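Local coordinates for intramolecular trans-sialidase (Macrobdella decora, PDB 3SLI), which probably cleaves terminal sialic acid from sialoglycoconjugates by an intramolecular transfer that releases it as 2,7-anhydro-Neu5Ac, at residues Ile14-Gly19 against Ser45-Gly50; Ala102-Glu107 against Thr194-Asn199; Thr219-Thr224 against Leu303-Phe308; Tyr620-Asp625 against Glu668-Ser673; Phe90-Asp95 against Ala140-Ser145. One frame throughout, in Å; residues are numbered along the deposited sequence.

Contact 1 (Ile14-Gly19 against Ser45-Gly50); sequences IAEGQG and STSENG
Ser47 reaches across to Glu16 with its hydroxyl, and OG donates to OE2 at 2.6 Å, using the anti lone pair that looks away from the other carboxylate oxygen. The same OE2 takes a second hydrogen bond from a water 2.8 Å away, and that water accepts from the backbone N of Glu48, so the carboxylate is tied to the backbone as well. The amide of Asn49 meets the carboxylate from the opposite direction, the two planes 21° apart; its ND2 comes within 3.6 Å of Glu16 CG but spends its hydrogen bond on Pro167 O. Both segments are loops of the concanavalin-like β-sandwich, and each crosses from one sheet to the other: 5-14 to 20-21, and 37-45 to 51-58. Glu16 spans the distance on an extended side chain whose CG lies opposite the backbone N (chi1 -167°). Ser47 OG is positioned by an ST turn, accepting from Asn49 N at 2.9 Å, while Gln52 NE2 binds the carbonyls of Ser47 and Asn49.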
# COMPACT_ATOMS: atom_id res chain seq x y z
N ILE A 14 -21.36 -15.26 -23.29
CA ILE A 14 -22.12 -14.07 -23.63
C ILE A 14 -21.36 -13.12 -24.55
O ILE A 14 -20.26 -12.67 -24.22
CB ILE A 14 -22.56 -13.34 -22.34
CG1 ILE A 14 -23.47 -14.26 -21.53
CG2 ILE A 14 -23.26 -12.01 -22.67
CD1 ILE A 14 -23.87 -13.71 -20.18
N ALA A 15 -21.92 -12.88 -25.73
CA ALA A 15 -21.32 -11.98 -26.69
C ALA A 15 -21.56 -10.57 -26.17
O ALA A 15 -22.66 -10.24 -25.72
CB ALA A 15 -21.95 -12.15 -28.07
N GLU A 16 -20.50 -9.76 -26.20
CA GLU A 16 -20.53 -8.39 -25.73
C GLU A 16 -21.72 -7.61 -26.28
O GLU A 16 -21.91 -7.53 -27.49
CB GLU A 16 -19.22 -7.72 -26.14
CG GLU A 16 -18.93 -6.39 -25.49
CD GLU A 16 -17.55 -5.88 -25.88
OE1 GLU A 16 -17.21 -5.96 -27.07
OE2 GLU A 16 -16.80 -5.43 -24.99
N GLY A 17 -22.53 -7.06 -25.37
CA GLY A 17 -23.70 -6.28 -25.75
C GLY A 17 -24.95 -7.09 -26.06
O GLY A 17 -26.02 -6.52 -26.30
N GLN A 18 -24.83 -8.41 -26.02
CA GLN A 18 -25.96 -9.29 -26.32
C GLN A 18 -26.74 -9.76 -25.10
O GLN A 18 -27.97 -9.87 -25.15
CB GLN A 18 -25.47 -10.52 -27.09
CG GLN A 18 -24.96 -10.22 -28.47
CD GLN A 18 -26.03 -9.60 -29.34
OE1 GLN A 18 -25.93 -8.43 -29.73
NE2 GLN A 18 -27.07 -10.37 -29.64
N GLY A 19 -26.04 -10.02 -24.00
CA GLY A 19 -26.71 -10.52 -22.81
C GLY A 19 -27.19 -11.94 -23.04
O GLY A 19 -26.85 -12.57 -24.06
N SER A 45 -14.50 -12.15 -17.50
CA SER A 45 -14.79 -11.03 -18.39
C SER A 45 -13.73 -10.87 -19.48
O SER A 45 -12.53 -10.84 -19.20
CB SER A 45 -14.89 -9.72 -17.61
OG SER A 45 -15.15 -8.63 -18.48
N THR A 46 -14.18 -10.78 -20.73
CA THR A 46 -13.28 -10.59 -21.87
C THR A 46 -13.53 -9.20 -22.48
O THR A 46 -12.95 -8.84 -23.50
CB THR A 46 -13.50 -11.68 -22.96
OG1 THR A 46 -14.88 -11.69 -23.37
CG2 THR A 46 -13.13 -13.06 -22.43
N SER A 47 -14.37 -8.42 -21.82
CA SER A 47 -14.74 -7.10 -22.29
C SER A 47 -14.04 -5.97 -21.56
O SER A 47 -13.72 -6.07 -20.37
CB SER A 47 -16.25 -6.91 -22.15
OG SER A 47 -16.63 -5.56 -22.37
N GLU A 48 -13.87 -4.86 -22.27
CA GLU A 48 -13.23 -3.69 -21.70
C GLU A 48 -14.28 -2.61 -21.39
O GLU A 48 -13.94 -1.46 -21.11
CB GLU A 48 -12.15 -3.17 -22.66
CG GLU A 48 -11.00 -2.40 -22.01
CD GLU A 48 -10.31 -3.15 -20.87
OE1 GLU A 48 -10.05 -4.37 -20.99
OE2 GLU A 48 -10.01 -2.50 -19.85
N ASN A 49 -15.56 -2.98 -21.46
CA ASN A 49 -16.64 -2.04 -21.17
C ASN A 49 -16.54 -1.57 -19.72
O ASN A 49 -16.20 -2.36 -18.82
CB ASN A 49 -18.02 -2.66 -21.42
CG ASN A 49 -18.32 -2.84 -22.90
OD1 ASN A 49 -17.66 -2.25 -23.76
ND2 ASN A 49 -19.32 -3.65 -23.21
N GLY A 50 -16.85 -0.29 -19.50
CA GLY A 50 -16.79 0.30 -18.18
C GLY A 50 -17.55 -0.41 -17.08
O GLY A 50 -16.97 -0.79 -16.06
O HOH W 1 -14.09 -4.67 -25.05
O HOH W 2 -14.54 -7.93 -26.41

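Contact 2 (Ala102-Glu107 against Thr194-Asn199); sequences ALYKGE and TTYGEN
Tyr104 and Tyr196 are the residues whose backbones come nearest, with their CA atoms 7.5 Å apart and no backbone hydrogen bond between the segments. Tyr104 opens a type I' turn that ends at Glu107, the two-residue β-hairpin link between strands 103-104 and 107-118. Lys105 and Gly106 at its corners both have positive phi. The other segment is irregular chain between helix 184-191 and strand 211-219, part of the connection from the lectin-like domain to the propeller. With CG of Tyr104 anti to the backbone N (chi1 178°), its ring is carried out toward Tyr196. Tyr196 sets its CB almost squarely over one face of that ring, 4.2 Å from the centroid and 7° off the normal, a CH-pi contact; Lys105 CD covers the opposite face nearer the rim. The two rings are tilted by 59°, and CD2 of Tyr104 meets CD2 of Tyr196 at 3.6 Å. Tyr196 OH is engaged with Phe110 O of strand 107-118. A water links Tyr104 OH, 2.9 Å away, with Gly197 N, 2.7 Å away. Tyr104 at the base of the turn thus meets the connection through apolar and CH-pi contact, and a single water bridges the polar groups.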
# COMPACT_ATOMS: atom_id res chain seq x y z
N ALA A 102 -8.93 -9.13 -13.87
CA ALA A 102 -9.35 -9.61 -15.19
C ALA A 102 -8.34 -10.54 -15.82
O ALA A 102 -8.71 -11.56 -16.40
CB ALA A 102 -9.61 -8.43 -16.11
N LEU A 103 -7.07 -10.24 -15.62
CA LEU A 103 -6.00 -11.02 -16.21
C LEU A 103 -4.91 -11.34 -15.20
O LEU A 103 -4.59 -10.50 -14.35
CB LEU A 103 -5.43 -10.25 -17.40
CG LEU A 103 -4.42 -10.92 -18.32
CD1 LEU A 103 -4.77 -10.60 -19.76
CD2 LEU A 103 -3.00 -10.46 -17.97
N TYR A 104 -4.40 -12.56 -15.27
CA TYR A 104 -3.34 -13.03 -14.38
C TYR A 104 -2.39 -13.91 -15.19
O TYR A 104 -2.81 -14.91 -15.78
CB TYR A 104 -3.92 -13.82 -13.23
CG TYR A 104 -2.89 -14.38 -12.28
CD1 TYR A 104 -2.10 -13.53 -11.49
CD2 TYR A 104 -2.74 -15.75 -12.12
CE1 TYR A 104 -1.19 -14.05 -10.57
CE2 TYR A 104 -1.84 -16.28 -11.20
CZ TYR A 104 -1.07 -15.43 -10.43
OH TYR A 104 -0.22 -15.96 -9.49
N LYS A 105 -1.13 -13.51 -15.23
CA LYS A 105 -0.10 -14.22 -15.98
C LYS A 105 -0.48 -14.44 -17.44
O LYS A 105 -0.45 -15.57 -17.95
CB LYS A 105 0.27 -15.52 -15.26
CG LYS A 105 1.19 -15.26 -14.09
CD LYS A 105 1.20 -16.42 -13.13
CE LYS A 105 2.22 -16.18 -12.04
NZ LYS A 105 3.58 -16.44 -12.58
N GLY A 106 -0.88 -13.35 -18.08
CA GLY A 106 -1.24 -13.39 -19.49
C GLY A 106 -2.59 -13.92 -19.91
O GLY A 106 -2.95 -13.81 -21.08
N GLU A 107 -3.37 -14.48 -18.98
CA GLU A 107 -4.67 -15.02 -19.35
C GLU A 107 -5.85 -14.55 -18.51
O GLU A 107 -5.69 -14.23 -17.33
CB GLU A 107 -4.62 -16.54 -19.38
CG GLU A 107 -3.59 -17.08 -20.36
CD GLU A 107 -3.58 -18.58 -20.46
OE1 GLU A 107 -3.90 -19.27 -19.46
OE2 GLU A 107 -3.23 -19.08 -21.56
N THR A 194 -11.54 -19.33 -6.05
CA THR A 194 -10.68 -18.64 -7.01
C THR A 194 -9.94 -17.50 -6.31
O THR A 194 -10.56 -16.58 -5.78
CB THR A 194 -11.47 -18.06 -8.23
OG1 THR A 194 -12.59 -17.30 -7.76
CG2 THR A 194 -11.93 -19.17 -9.16
N THR A 195 -8.62 -17.62 -6.23
CA THR A 195 -7.79 -16.58 -5.61
C THR A 195 -6.52 -16.51 -6.45
O THR A 195 -6.12 -17.50 -7.07
CB THR A 195 -7.42 -16.89 -4.13
OG1 THR A 195 -6.69 -18.12 -4.05
CG2 THR A 195 -8.67 -16.96 -3.25
N TYR A 196 -5.91 -15.32 -6.51
CA TYR A 196 -4.70 -15.11 -7.29
C TYR A 196 -3.70 -14.32 -6.47
O TYR A 196 -4.05 -13.31 -5.85
CB TYR A 196 -5.04 -14.40 -8.60
CG TYR A 196 -6.11 -15.13 -9.39
CD1 TYR A 196 -7.47 -14.88 -9.15
CD2 TYR A 196 -5.78 -16.14 -10.29
CE1 TYR A 196 -8.47 -15.63 -9.78
CE2 TYR A 196 -6.77 -16.89 -10.92
CZ TYR A 196 -8.11 -16.63 -10.67
OH TYR A 196 -9.08 -17.41 -11.27
N GLY A 197 -2.46 -14.79 -6.44
CA GLY A 197 -1.43 -14.14 -5.66
C GLY A 197 -1.70 -14.45 -4.20
O GLY A 197 -2.72 -15.07 -3.89
N GLU A 198 -0.81 -14.05 -3.31
CA GLU A 198 -1.04 -14.32 -1.90
C GLU A 198 -0.79 -13.10 -1.04
O GLU A 198 -0.28 -12.09 -1.51
CB GLU A 198 -0.18 -15.49 -1.42
CG GLU A 198 1.29 -15.37 -1.72
CD GLU A 198 2.04 -16.68 -1.50
OE1 GLU A 198 1.72 -17.67 -2.20
OE2 GLU A 198 2.97 -16.72 -0.66
N ASN A 199 -1.25 -13.17 0.20
CA ASN A 199 -1.06 -12.09 1.16
C ASN A 199 0.14 -12.47 2.02
O ASN A 199 0.43 -13.66 2.20
CB ASN A 199 -2.25 -11.97 2.12
CG ASN A 199 -3.56 -11.67 1.42
OD1 ASN A 199 -4.60 -12.21 1.80
ND2 ASN A 199 -3.54 -10.77 0.45
O HOH W 3 -1.93 -17.23 -7.56

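Contact 3 (Thr219-Thr224 against Leu303-Phe308); sequences TLSTGT and LTKRIF
Leu220 spreads its two methyls over one branch of Ile307: CG2 of Ile307 lies 3.7 Å from Leu220 CD2 and 3.8 Å from Leu220 CD1, and the two side chains cross at about a right angle. The first torsion of Ile307 (chi1 69°) tucks CG1 between its backbone N and carbonyl carbon and sends CG2 out opposite the carbonyl carbon, where it meets the leucine. Ile226 of strand 225-232 packs on both residues and extends this buried patch. Segment 219-224 is the hairpin link between strands 211-219 and 225-232, a type I turn followed by a G1 β bulge at Gly223: Gly223 N bonds to Leu220 O at 2.9 Å, and Leu220 N to Thr224 O at 2.8 Å. The opposing segment leads into strand 307-314, so the contact joins neighbouring blade-like sheets of the sialidase β-propeller. On the outer side Lys305 curls back on a chain bent at chi2 (-56°), and its NZ donates to Ser221 OG at 2.9 Å. Its CD also passes alongside that hydroxyl, 3.3 Å from OG. NZ has a further partner in Lys302 O, while Ser221 OG is hydrogen-bonded to Glu300 OE2. Beside the apolar seam the serine hydroxyl thus probably bridges the ammonium group and the Glu300 carboxylate, accepting from one and donating to the other.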
# COMPACT_ATOMS: atom_id res chain seq x y z
N THR A 219 15.52 -10.34 -0.93
CA THR A 219 16.07 -11.67 -0.76
C THR A 219 17.48 -11.49 -0.18
O THR A 219 18.28 -10.70 -0.71
CB THR A 219 16.14 -12.43 -2.10
OG1 THR A 219 14.82 -12.59 -2.63
CG2 THR A 219 16.75 -13.80 -1.90
N LEU A 220 17.74 -12.14 0.94
CA LEU A 220 19.04 -12.07 1.61
C LEU A 220 20.02 -13.06 0.96
O LEU A 220 19.59 -14.02 0.31
CB LEU A 220 18.88 -12.37 3.10
CG LEU A 220 17.91 -11.49 3.89
CD1 LEU A 220 17.97 -11.84 5.37
CD2 LEU A 220 18.26 -10.01 3.69
N SER A 221 21.32 -12.83 1.14
CA SER A 221 22.34 -13.72 0.56
C SER A 221 22.23 -15.14 1.10
O SER A 221 22.75 -16.07 0.50
CB SER A 221 23.74 -13.16 0.82
OG SER A 221 23.97 -12.95 2.20
N THR A 222 21.54 -15.29 2.23
CA THR A 222 21.33 -16.60 2.85
C THR A 222 20.19 -17.39 2.19
O THR A 222 20.02 -18.58 2.46
CB THR A 222 20.95 -16.45 4.35
OG1 THR A 222 19.67 -15.81 4.45
CG2 THR A 222 21.99 -15.60 5.09
N GLY A 223 19.39 -16.72 1.36
CA GLY A 223 18.27 -17.39 0.71
C GLY A 223 16.93 -17.02 1.34
O GLY A 223 15.87 -17.22 0.75
N THR A 224 16.96 -16.49 2.56
CA THR A 224 15.74 -16.06 3.25
C THR A 224 15.21 -14.82 2.55
O THR A 224 15.98 -13.98 2.08
CB THR A 224 16.04 -15.71 4.74
OG1 THR A 224 16.55 -16.88 5.40
CG2 THR A 224 14.79 -15.22 5.48
N LEU A 303 28.54 -8.29 3.45
CA LEU A 303 29.82 -8.59 4.08
C LEU A 303 29.64 -9.09 5.52
O LEU A 303 30.30 -10.04 5.93
CB LEU A 303 30.73 -7.35 4.03
CG LEU A 303 31.53 -7.08 2.73
CD1 LEU A 303 30.88 -7.72 1.51
CD2 LEU A 303 31.73 -5.58 2.51
N THR A 304 28.70 -8.50 6.25
CA THR A 304 28.45 -8.88 7.64
C THR A 304 27.17 -9.69 7.84
O THR A 304 26.92 -10.21 8.92
CB THR A 304 28.36 -7.64 8.54
OG1 THR A 304 27.31 -6.78 8.06
CG2 THR A 304 29.67 -6.86 8.52
N LYS A 305 26.36 -9.76 6.78
CA LYS A 305 25.08 -10.47 6.77
C LYS A 305 24.02 -9.75 7.61
O LYS A 305 22.89 -10.23 7.73
CB LYS A 305 25.22 -11.93 7.20
CG LYS A 305 26.19 -12.76 6.35
CD LYS A 305 25.84 -12.74 4.87
CE LYS A 305 26.94 -13.38 4.03
NZ LYS A 305 26.85 -13.00 2.58
N ARG A 306 24.39 -8.59 8.15
CA ARG A 306 23.49 -7.77 8.97
C ARG A 306 22.40 -7.14 8.10
O ARG A 306 22.65 -6.78 6.94
CB ARG A 306 24.30 -6.67 9.67
CG ARG A 306 23.49 -5.64 10.44
CD ARG A 306 24.38 -4.83 11.38
NE ARG A 306 24.97 -5.66 12.43
CZ ARG A 306 25.74 -5.21 13.41
NH1 ARG A 306 26.04 -3.92 13.51
NH2 ARG A 306 26.19 -6.05 14.35
N ILE A 307 21.19 -7.01 8.64
CA ILE A 307 20.10 -6.38 7.89
C ILE A 307 19.66 -5.13 8.63
O ILE A 307 19.80 -5.05 9.86
CB ILE A 307 18.88 -7.32 7.64
CG1 ILE A 307 18.13 -7.61 8.94
CG2 ILE A 307 19.33 -8.61 6.96
CD1 ILE A 307 16.82 -8.37 8.74
N PHE A 308 19.16 -4.14 7.89
CA PHE A 308 18.74 -2.88 8.47
C PHE A 308 17.33 -2.55 8.00
O PHE A 308 16.96 -2.86 6.86
CB PHE A 308 19.66 -1.72 8.03
CG PHE A 308 21.14 -2.00 8.21
CD1 PHE A 308 21.83 -2.77 7.27
CD2 PHE A 308 21.83 -1.49 9.30
CE1 PHE A 308 23.20 -3.03 7.42
CE2 PHE A 308 23.20 -1.75 9.46
CZ PHE A 308 23.88 -2.52 8.52

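Contact 4 (Tyr620-Asp625 against Glu668-Ser673); sequences YSYAVD and EKYSIS
Tyr622 and Tyr670 meet through different first torsions: CG of Tyr622 is swung opposite its backbone N (chi1 -180°), whereas CG of Tyr670 stands opposite its carbonyl carbon (chi1 -64°). The edge of Tyr622 is thereby directed at the face of Tyr670 in an offset edge-to-face pair, planes 62° apart and centroids 5.1 Å apart. CE2 of Tyr622 comes to 3.5 Å from CE1 of Tyr670. Strand 614-623 is an outermost strand of one four-stranded propeller sheet and 665-670 of the next sheet along, and the tyrosine pair lies between the two sheets; Leu675 of the short helix 672-675 packs on both rings. At its far end Tyr670 OH gives a very short hydrogen bond, 2.5 Å, to Glu668 OE1. A water in the plane of the Tyr670 ring donates to the same hydroxyl at 2.8 Å and to Val624 O at 2.7 Å. Val624 turns CG1 to this polar corner, 3.7 Å from Tyr670 OH. The other oxygen of Glu668, OE2, has its own partners, a salt bridge with Arg101 NH1 and a hydrogen bond with Tyr648 OH.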
# COMPACT_ATOMS: atom_id res chain seq x y z
N TYR A 620 11.88 -5.04 -22.84
CA TYR A 620 10.65 -5.78 -22.55
C TYR A 620 9.74 -5.09 -21.54
O TYR A 620 10.22 -4.39 -20.65
CB TYR A 620 11.01 -7.17 -21.98
CG TYR A 620 11.89 -8.02 -22.85
CD1 TYR A 620 11.36 -8.73 -23.93
CD2 TYR A 620 13.27 -8.12 -22.61
CE1 TYR A 620 12.16 -9.52 -24.74
CE2 TYR A 620 14.09 -8.92 -23.42
CZ TYR A 620 13.52 -9.61 -24.49
OH TYR A 620 14.28 -10.43 -25.30
N SER A 621 8.43 -5.28 -21.70
CA SER A 621 7.45 -4.75 -20.76
C SER A 621 6.42 -5.86 -20.59
O SER A 621 6.06 -6.53 -21.56
CB SER A 621 6.78 -3.45 -21.24
OG SER A 621 6.04 -3.64 -22.43
N TYR A 622 5.96 -6.06 -19.36
CA TYR A 622 5.00 -7.10 -19.05
C TYR A 622 3.84 -6.50 -18.28
O TYR A 622 4.04 -5.87 -17.24
CB TYR A 622 5.70 -8.16 -18.19
CG TYR A 622 4.82 -9.32 -17.80
CD1 TYR A 622 4.75 -10.46 -18.60
CD2 TYR A 622 4.09 -9.29 -16.61
CE1 TYR A 622 3.96 -11.54 -18.23
CE2 TYR A 622 3.30 -10.37 -16.23
CZ TYR A 622 3.25 -11.49 -17.05
OH TYR A 622 2.49 -12.57 -16.68
N ALA A 623 2.63 -6.64 -18.83
CA ALA A 623 1.42 -6.11 -18.19
C ALA A 623 0.89 -7.11 -17.17
O ALA A 623 0.57 -8.25 -17.52
CB ALA A 623 0.35 -5.78 -19.24
N VAL A 624 0.80 -6.69 -15.92
CA VAL A 624 0.34 -7.55 -14.84
C VAL A 624 -1.16 -7.86 -14.87
O VAL A 624 -1.59 -8.91 -14.39
CB VAL A 624 0.77 -6.94 -13.48
CG1 VAL A 624 -0.01 -7.55 -12.31
CG2 VAL A 624 2.27 -7.14 -13.29
N ASP A 625 -1.94 -6.97 -15.49
CA ASP A 625 -3.39 -7.13 -15.58
C ASP A 625 -3.86 -6.26 -16.76
O ASP A 625 -3.08 -5.98 -17.66
CB ASP A 625 -4.05 -6.67 -14.26
CG ASP A 625 -5.38 -7.38 -13.97
OD1 ASP A 625 -6.14 -7.68 -14.92
OD2 ASP A 625 -5.67 -7.61 -12.78
N GLU A 668 3.18 -11.76 -5.82
CA GLU A 668 3.16 -12.59 -7.02
C GLU A 668 4.61 -12.88 -7.48
O GLU A 668 5.53 -12.15 -7.12
CB GLU A 668 2.37 -11.89 -8.13
CG GLU A 668 0.89 -11.67 -7.75
CD GLU A 668 0.07 -10.92 -8.79
OE1 GLU A 668 0.51 -10.77 -9.94
OE2 GLU A 668 -1.05 -10.48 -8.45
N LYS A 669 4.79 -13.97 -8.23
CA LYS A 669 6.11 -14.40 -8.72
C LYS A 669 6.03 -14.56 -10.23
O LYS A 669 5.02 -15.04 -10.75
CB LYS A 669 6.49 -15.77 -8.15
CG LYS A 669 6.50 -15.91 -6.64
CD LYS A 669 6.71 -17.38 -6.30
CE LYS A 669 6.83 -17.62 -4.82
NZ LYS A 669 7.10 -19.06 -4.54
N TYR A 670 7.12 -14.23 -10.92
CA TYR A 670 7.17 -14.33 -12.38
C TYR A 670 8.54 -14.83 -12.83
O TYR A 670 9.56 -14.45 -12.26
CB TYR A 670 6.92 -12.96 -13.01
CG TYR A 670 5.54 -12.38 -12.75
CD1 TYR A 670 4.45 -12.79 -13.51
CD2 TYR A 670 5.33 -11.44 -11.73
CE1 TYR A 670 3.18 -12.28 -13.28
CE2 TYR A 670 4.05 -10.92 -11.49
CZ TYR A 670 2.98 -11.35 -12.27
OH TYR A 670 1.72 -10.85 -12.07
N SER A 671 8.55 -15.70 -13.83
CA SER A 671 9.82 -16.21 -14.37
C SER A 671 10.31 -15.24 -15.44
O SER A 671 9.51 -14.47 -16.00
CB SER A 671 9.64 -17.62 -14.97
OG SER A 671 8.80 -17.62 -16.11
N ILE A 672 11.60 -15.27 -15.75
CA ILE A 672 12.15 -14.39 -16.78
C ILE A 672 11.48 -14.74 -18.11
O ILE A 672 11.19 -13.86 -18.92
CB ILE A 672 13.70 -14.48 -16.88
CG1 ILE A 672 14.33 -14.02 -15.57
CG2 ILE A 672 14.22 -13.62 -18.04
CD1 ILE A 672 13.96 -12.59 -15.15
N SER A 673 11.18 -16.02 -18.30
CA SER A 673 10.50 -16.50 -19.50
C SER A 673 9.17 -15.74 -19.67
O SER A 673 8.86 -15.24 -20.76
CB SER A 673 10.24 -18.00 -19.37
OG SER A 673 9.57 -18.54 -20.49
O HOH W 4 -0.21 -11.25 -13.99

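Contact 5 (Phe90-Asp95 against Ala140-Ser145); sequences FNYTLD and AFKFIS
Lys142 lays its aliphatic chain against Phe90 and Tyr92 at the margin of the concanavalin-like β-sandwich, where strand 91-96 is an outermost strand of the six-stranded sheet. The opposing residues belong to the loop that runs from strand 131-137 in one sheet to strand 152-155 in the other, and it passes beside that outer strand. The close-packed part is apolar. Lys142 CG sits over one face of the Phe90 ring, displaced toward the rim, with the CG-to-centroid line of 4.1 Å tilted 23° from the normal, a CH-pi contact. The same CG is 3.7 Å from Tyr92 CE2, so a single methylene serves both rings, and Lys142 CD follows on at 3.9 Å from Phe90 CD2. A bend at chi2 (-69°) lets the lysine chain run on across the phenylalanine. Phe143 starts away from strand 91-96 and packs on Ala117 and the ring of Phe69. The outer side is looser: the side chain of exposed Ala140 adds only its methyl, CB lying 3.7 Å from Tyr92 OH, and Lys138 makes a cation-pi contact with Tyr92. What fixes this side is a single polar bond, in which Tyr92 OH donates to Ala140 O at 2.7 Å, the carbonyl oxygen lying at the edge of the ring in its plane and the donor in the carbonyl plane at a C=O...OH angle of 146°.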
# COMPACT_ATOMS: atom_id res chain seq x y z
N PHE A 90 -36.89 3.94 -4.12
CA PHE A 90 -35.63 3.46 -3.51
C PHE A 90 -34.51 3.29 -4.52
O PHE A 90 -34.74 3.01 -5.71
CB PHE A 90 -35.80 2.20 -2.62
CG PHE A 90 -36.25 0.96 -3.35
CD1 PHE A 90 -35.37 0.25 -4.18
CD2 PHE A 90 -37.55 0.48 -3.18
CE1 PHE A 90 -35.78 -0.91 -4.83
CE2 PHE A 90 -37.98 -0.69 -3.83
CZ PHE A 90 -37.09 -1.39 -4.66
N ASN A 91 -33.29 3.53 -4.05
CA ASN A 91 -32.09 3.40 -4.85
C ASN A 91 -31.00 3.00 -3.86
O ASN A 91 -30.37 3.86 -3.23
CB ASN A 91 -31.76 4.73 -5.53
CG ASN A 91 -30.42 4.71 -6.25
OD1 ASN A 91 -29.95 3.66 -6.68
ND2 ASN A 91 -29.81 5.87 -6.37
N TYR A 92 -30.87 1.69 -3.65
CA TYR A 92 -29.90 1.13 -2.72
C TYR A 92 -28.67 0.67 -3.49
O TYR A 92 -28.77 -0.10 -4.44
CB TYR A 92 -30.51 -0.08 -1.99
CG TYR A 92 -31.63 0.23 -1.01
CD1 TYR A 92 -32.09 1.54 -0.82
CD2 TYR A 92 -32.20 -0.79 -0.25
CE1 TYR A 92 -33.09 1.82 0.11
CE2 TYR A 92 -33.21 -0.52 0.68
CZ TYR A 92 -33.64 0.78 0.86
OH TYR A 92 -34.62 1.05 1.78
N THR A 93 -27.50 1.15 -3.07
CA THR A 93 -26.26 0.78 -3.76
C THR A 93 -25.21 0.34 -2.75
O THR A 93 -25.22 0.77 -1.60
CB THR A 93 -25.72 1.96 -4.60
OG1 THR A 93 -25.47 3.08 -3.74
CG2 THR A 93 -26.73 2.38 -5.68
N LEU A 94 -24.31 -0.52 -3.21
CA LEU A 94 -23.22 -1.05 -2.39
C LEU A 94 -22.12 -1.52 -3.35
O LEU A 94 -22.41 -2.21 -4.33
CB LEU A 94 -23.69 -2.24 -1.54
CG LEU A 94 -22.64 -2.87 -0.63
CD1 LEU A 94 -22.14 -1.83 0.37
CD2 LEU A 94 -23.21 -4.09 0.07
N ASP A 95 -20.88 -1.13 -3.08
CA ASP A 95 -19.77 -1.52 -3.94
C ASP A 95 -18.44 -1.44 -3.20
O ASP A 95 -18.38 -0.95 -2.07
CB ASP A 95 -19.71 -0.60 -5.18
CG ASP A 95 -19.26 0.81 -4.84
OD1 ASP A 95 -20.10 1.63 -4.41
OD2 ASP A 95 -18.05 1.11 -5.00
N ALA A 140 -35.54 -0.18 6.15
CA ALA A 140 -36.58 -0.55 5.21
C ALA A 140 -35.94 -1.50 4.20
O ALA A 140 -35.41 -1.09 3.17
CB ALA A 140 -37.13 0.69 4.51
N PHE A 141 -35.92 -2.79 4.54
CA PHE A 141 -35.34 -3.79 3.66
C PHE A 141 -36.16 -3.96 2.38
O PHE A 141 -37.40 -4.04 2.42
CB PHE A 141 -35.20 -5.13 4.39
CG PHE A 141 -34.52 -6.20 3.57
CD1 PHE A 141 -33.14 -6.26 3.51
CD2 PHE A 141 -35.27 -7.12 2.86
CE1 PHE A 141 -32.51 -7.24 2.73
CE2 PHE A 141 -34.65 -8.10 2.08
CZ PHE A 141 -33.27 -8.16 2.02
N LYS A 142 -35.47 -4.00 1.24
CA LYS A 142 -36.13 -4.16 -0.05
C LYS A 142 -35.43 -5.22 -0.90
O LYS A 142 -34.25 -5.53 -0.69
CB LYS A 142 -36.08 -2.84 -0.84
CG LYS A 142 -36.66 -1.61 -0.15
CD LYS A 142 -38.16 -1.72 -0.01
CE LYS A 142 -38.73 -0.52 0.72
NZ LYS A 142 -40.21 -0.62 0.84
N PHE A 143 -36.17 -5.82 -1.83
CA PHE A 143 -35.58 -6.77 -2.75
C PHE A 143 -36.38 -6.82 -4.06
O PHE A 143 -37.19 -5.93 -4.32
CB PHE A 143 -35.33 -8.16 -2.15
CG PHE A 143 -34.17 -8.88 -2.80
CD1 PHE A 143 -32.94 -8.22 -2.98
CD2 PHE A 143 -34.30 -10.17 -3.29
CE1 PHE A 143 -31.88 -8.84 -3.65
CE2 PHE A 143 -33.25 -10.80 -3.96
CZ PHE A 143 -32.04 -10.14 -4.14
N ILE A 144 -36.15 -7.83 -4.87
CA ILE A 144 -36.81 -7.94 -6.17
C ILE A 144 -38.34 -7.83 -6.11
O ILE A 144 -38.96 -7.22 -6.99
CB ILE A 144 -36.33 -9.20 -6.92
CG1 ILE A 144 -34.81 -9.10 -7.13
CG2 ILE A 144 -37.05 -9.35 -8.25
CD1 ILE A 144 -34.17 -10.33 -7.74
N SER A 145 -38.94 -8.34 -5.04
CA SER A 145 -40.38 -8.28 -4.86
C SER A 145 -40.91 -6.84 -4.78
O SER A 145 -42.10 -6.60 -4.99
CB SER A 145 -40.78 -9.04 -3.59
OG SER A 145 -40.03 -8.58 -2.48

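How the contacts relate
Contacts 2 and 4 touch, their centres about 12 Å apart, and join the hairpin of the lectin-like domain to strands 614-623 and 665-670 of the propeller: Lys105 NZ is 2.7 Å from Lys669 O, and Leu103 N is 2.8 Å from Asp625 OD1, both probable hydrogen bonds. Contact 1 lies in the same lectin-like domain, its centre about 20 Å from that of contact 2 and about 25 Å from contact 5, and touches neither. Contact 3 belongs to the propeller; its centre is about 26 Å from contact 4 and about 55 Å from contact 5, across the chain's centre. The bound 2,7-anhydro-Neu5Ac sits in the propeller, and none of the five contacts is built around it.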